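Local coordinates for maternal protein tudor (Drosophila melanogaster, PDB 4Q5W), which probably recognises symmetrically dimethylated arginines of the Piwi protein Aubergine through Tudor domains such as this extended ninth one, and is required for primordial germ cell formation, at residues E12-I17 / C110-S115. Sequence-based numbering, arbitrary orientation.
Sequences ENTSRI and CSMEPS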
ATOM      1  N   GLU A  12      -3.358  -1.501  -5.199  1.00 13.86           N
ATOM      2  CA  GLU A  12      -3.331  -0.960  -6.555  1.00 16.45           C
ATOM      3  C   GLU A  12      -4.362  -1.697  -7.405  1.00 16.53           C
ATOM      4  O   GLU A  12      -5.137  -1.090  -8.145  1.00 15.87           O
ATOM      5  CB  GLU A  12      -1.939  -1.116  -7.165  1.00 20.26           C
ATOM      6  CG  GLU A  12      -1.779  -0.416  -8.508  1.00 21.93           C
ATOM      7  CD  GLU A  12      -1.827   1.099  -8.384  1.00 27.44           C
ATOM      8  OE1 GLU A  12      -1.449   1.634  -7.318  1.00 29.24           O
ATOM      9  OE2 GLU A  12      -2.252   1.757  -9.350  1.00 24.22           O
ATOM     10  N   ASN A  13      -4.348  -3.021  -7.286  1.00 18.05           N
ATOM     11  CA  ASN A  13      -5.389  -3.887  -7.829  1.00 15.10           C
ATOM     12  C   ASN A  13      -5.247  -5.221  -7.112  1.00 11.83           C
ATOM     13  O   ASN A  13      -4.409  -5.348  -6.219  1.00 10.09           O
ATOM     14  CB  ASN A  13      -5.243  -4.053  -9.345  1.00 18.06           C
ATOM     15  CG  ASN A  13      -3.856  -4.529  -9.754  1.00 17.39           C
ATOM     16  OD1 ASN A  13      -3.452  -5.657  -9.456  1.00 17.01           O
ATOM     17  ND2 ASN A  13      -3.130  -3.677 -10.462  1.00 16.91           N
ATOM     18  N   THR A  14      -6.050  -6.217  -7.466  1.00 18.27           N
ATOM     19  CA  THR A  14      -6.017  -7.456  -6.684  1.00 18.76           C
ATOM     20  C   THR A  14      -4.707  -8.224  -6.861  1.00 16.08           C
ATOM     21  O   THR A  14      -4.380  -9.098  -6.053  1.00 14.53           O
ATOM     22  CB  THR A  14      -7.240  -8.372  -6.946  1.00 12.33           C
ATOM     23  OG1 THR A  14      -7.250  -8.790  -8.316  1.00 15.48           O
ATOM     24  CG2 THR A  14      -8.531  -7.636  -6.627  1.00 15.74           C
ATOM     25  N   SER A  15      -3.952  -7.879  -7.902  1.00 13.21           N
ATOM     26  CA  SER A  15      -2.684  -8.547  -8.179  1.00 13.39           C
ATOM     27  C   SER A  15      -1.473  -7.731  -7.733  1.00 15.20           C
ATOM     28  O   SER A  15      -0.330  -8.129  -7.975  1.00 13.97           O
ATOM     29  CB  SER A  15      -2.563  -8.893  -9.663  1.00 16.49           C
ATOM     30  OG  SER A  15      -3.507  -9.893 -10.004  1.00 15.66           O
ATOM     31  N   ARG A  16      -1.734  -6.604  -7.074  1.00 13.53           N
ATOM     32  CA  ARG A  16      -0.662  -5.735  -6.603  1.00 13.89           C
ATOM     33  C   ARG A  16      -1.084  -5.073  -5.301  1.00 11.01           C
ATOM     34  O   ARG A  16      -1.670  -3.987  -5.292  1.00 12.23           O
ATOM     35  CB  ARG A  16      -0.297  -4.696  -7.676  1.00 15.42           C
ATOM     36  CG  ARG A  16       0.927  -3.849  -7.335  1.00 19.45           C
ATOM     37  CD  ARG A  16       1.348  -3.003  -8.524  1.00 22.15           C
ATOM     38  NE  ARG A  16       2.345  -2.000  -8.170  1.00 20.66           N
ATOM     39  CZ  ARG A  16       3.654  -2.162  -8.322  1.00 24.26           C
ATOM     40  NH1 ARG A  16       4.492  -1.195  -7.977  1.00 27.02           N
ATOM     41  NH2 ARG A  16       4.127  -3.299  -8.810  1.00 24.57           N
ATOM     42  N   ILE A  17      -0.787  -5.752  -4.198  1.00  9.00           N
ATOM     43  CA  ILE A  17      -1.231  -5.323  -2.885  1.00 13.34           C
ATOM     44  C   ILE A  17      -0.011  -5.119  -2.000  1.00 13.73           C
ATOM     45  O   ILE A  17       0.815  -6.019  -1.883  1.00 16.22           O
ATOM     46  CB  ILE A  17      -2.135  -6.406  -2.251  1.00 11.14           C
ATOM     47  CG1 ILE A  17      -3.351  -6.678  -3.139  1.00  9.99           C
ATOM     48  CG2 ILE A  17      -2.603  -5.999  -0.848  1.00 13.03           C
ATOM     49  CD1 ILE A  17      -4.181  -7.847  -2.640  1.00 14.01           C
ATOM     50  N   CYS A 110       2.457  -8.145  -2.861  1.00 13.69           N
ATOM     51  CA  CYS A 110       1.986  -9.494  -3.153  0.70 10.94           C
ATOM     52  C   CYS A 110       0.772  -9.438  -4.061  1.00 11.70           C
ATOM     53  O   CYS A 110       0.209  -8.368  -4.287  1.00 12.20           O
ATOM     54  CB  CYS A 110       1.617 -10.218  -1.865  0.70 11.92           C
ATOM     55  SG  CYS A 110       3.009 -10.401  -0.748  0.70 18.42           S
ATOM     56  N   SER A 111       0.364 -10.597  -4.561  1.00 12.87           N
ATOM     57  CA  SER A 111      -0.770 -10.691  -5.467  1.00 13.35           C
ATOM     58  C   SER A 111      -1.747 -11.752  -4.988  1.00 12.12           C
ATOM     59  O   SER A 111      -1.332 -12.816  -4.553  1.00 15.51           O
ATOM     60  CB  SER A 111      -0.273 -11.068  -6.862  1.00 16.45           C
ATOM     61  OG  SER A 111      -1.358 -11.367  -7.735  1.00 16.96           O
ATOM     62  N   MET A 112      -3.045 -11.474  -5.076  1.00 11.51           N
ATOM     63  CA  MET A 112      -4.020 -12.536  -4.885  1.00 10.27           C
ATOM     64  C   MET A 112      -4.004 -13.404  -6.131  1.00 15.09           C
ATOM     65  O   MET A 112      -3.417 -13.037  -7.156  1.00 13.96           O
ATOM     66  CB  MET A 112      -5.427 -11.969  -4.656  1.00 13.17           C
ATOM     67  CG  MET A 112      -5.486 -10.910  -3.571  1.00 22.11           C
ATOM     68  SD  MET A 112      -7.140 -10.229  -3.349  1.00 27.18           S
ATOM     69  CE  MET A 112      -7.864 -11.659  -2.590  1.00 14.14           C
ATOM     70  N   GLU A 113      -4.629 -14.568  -6.029  1.00 11.83           N
ATOM     71  CA  GLU A 113      -4.864 -15.426  -7.173  1.00 13.09           C
ATOM     72  C   GLU A 113      -5.666 -14.648  -8.228  1.00 13.26           C
ATOM     73  O   GLU A 113      -6.366 -13.691  -7.891  1.00 11.40           O
ATOM     74  CB  GLU A 113      -5.604 -16.677  -6.709  1.00 14.92           C
ATOM     75  CG  GLU A 113      -4.760 -17.538  -5.763  1.00 16.40           C
ATOM     76  CD  GLU A 113      -5.598 -18.493  -4.945  1.00 17.35           C
ATOM     77  OE1 GLU A 113      -6.208 -18.036  -3.948  1.00 18.35           O
ATOM     78  OE2 GLU A 113      -5.641 -19.687  -5.301  1.00 20.60           O
ATOM     79  N   PRO A 114      -5.517 -15.020  -9.512  1.00 16.54           N
ATOM     80  CA  PRO A 114      -6.210 -14.321 -10.597  1.00 16.22           C
ATOM     81  C   PRO A 114      -7.666 -14.734 -10.722  1.00 19.38           C
ATOM     82  O   PRO A 114      -8.022 -15.869 -10.401  1.00 13.34           O
ATOM     83  CB  PRO A 114      -5.449 -14.784 -11.845  1.00 17.77           C
ATOM     84  CG  PRO A 114      -4.952 -16.117 -11.496  1.00 21.71           C
ATOM     85  CD  PRO A 114      -4.579 -16.028 -10.034  1.00 20.08           C
ATOM     86  N   SER A 115      -8.505 -13.820 -11.191  1.00 15.10           N
ATOM     87  CA  SER A 115      -9.896 -14.155 -11.481  1.00 13.60           C
ATOM     88  C   SER A 115     -10.458 -13.223 -12.540  1.00 16.68           C
ATOM     89  O   SER A 115     -10.335 -12.001 -12.427  1.00 14.21           O
ATOM     90  CB  SER A 115     -10.753 -14.067 -10.219  1.00 17.59           C
ATOM     91  OG  SER A 115     -12.126 -14.231 -10.540  1.00 17.71           O
TER
HETATM   92  O   HOH W   1      -5.956 -10.961  -8.626  1.00 11.55           O
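In the SN-like (OB-fold) part of this extended Tudor domain, I17 and C110 form an antiparallel hydrogen-bonded pair where the hairpin of strands 5-11 and 16-21 meets strand 108-112. I17 N donates to C110 O at 2.8 Å, and C110 N returns a bond to I17 O of 2.9 Å. Past this pair the regular register gives way to the type I turn N13-R16, whose ends N13 and R16 also belong to a classic beta bulge in which E12 and N13 both face R16. The turn still reaches strand 108-112: M112 N donates to T14 O at 2.9 Å. The turn also has an Asx turn within it, N13 OD1 accepting from S15 N on a lone pair, at 2.8 Å. On the buried side, the CD1 end of I17 presses on M112 CG at 3.5 Å, tighter than usual carbon packing. M112 bends at its last torsion (chi3 72°), and M112 SD lies 4.0 Å from T14 CB. F129 of helix 122-134 touches both I17 and M112, packing that helix against this apolar patch, while M112 also meets I166 and Y167 of helix 166-182. S111 points its hydroxyl anti to its own backbone N (chi1 171°), which brings S111 OG to 3.1 Å from S15 CA, and from there it donates to M112 O. One water links the segments beyond the strand pairing, hydrogen-bonded to S15 OG, unusually close to T14 OG1, and donating to E113 O at 2.9 Å.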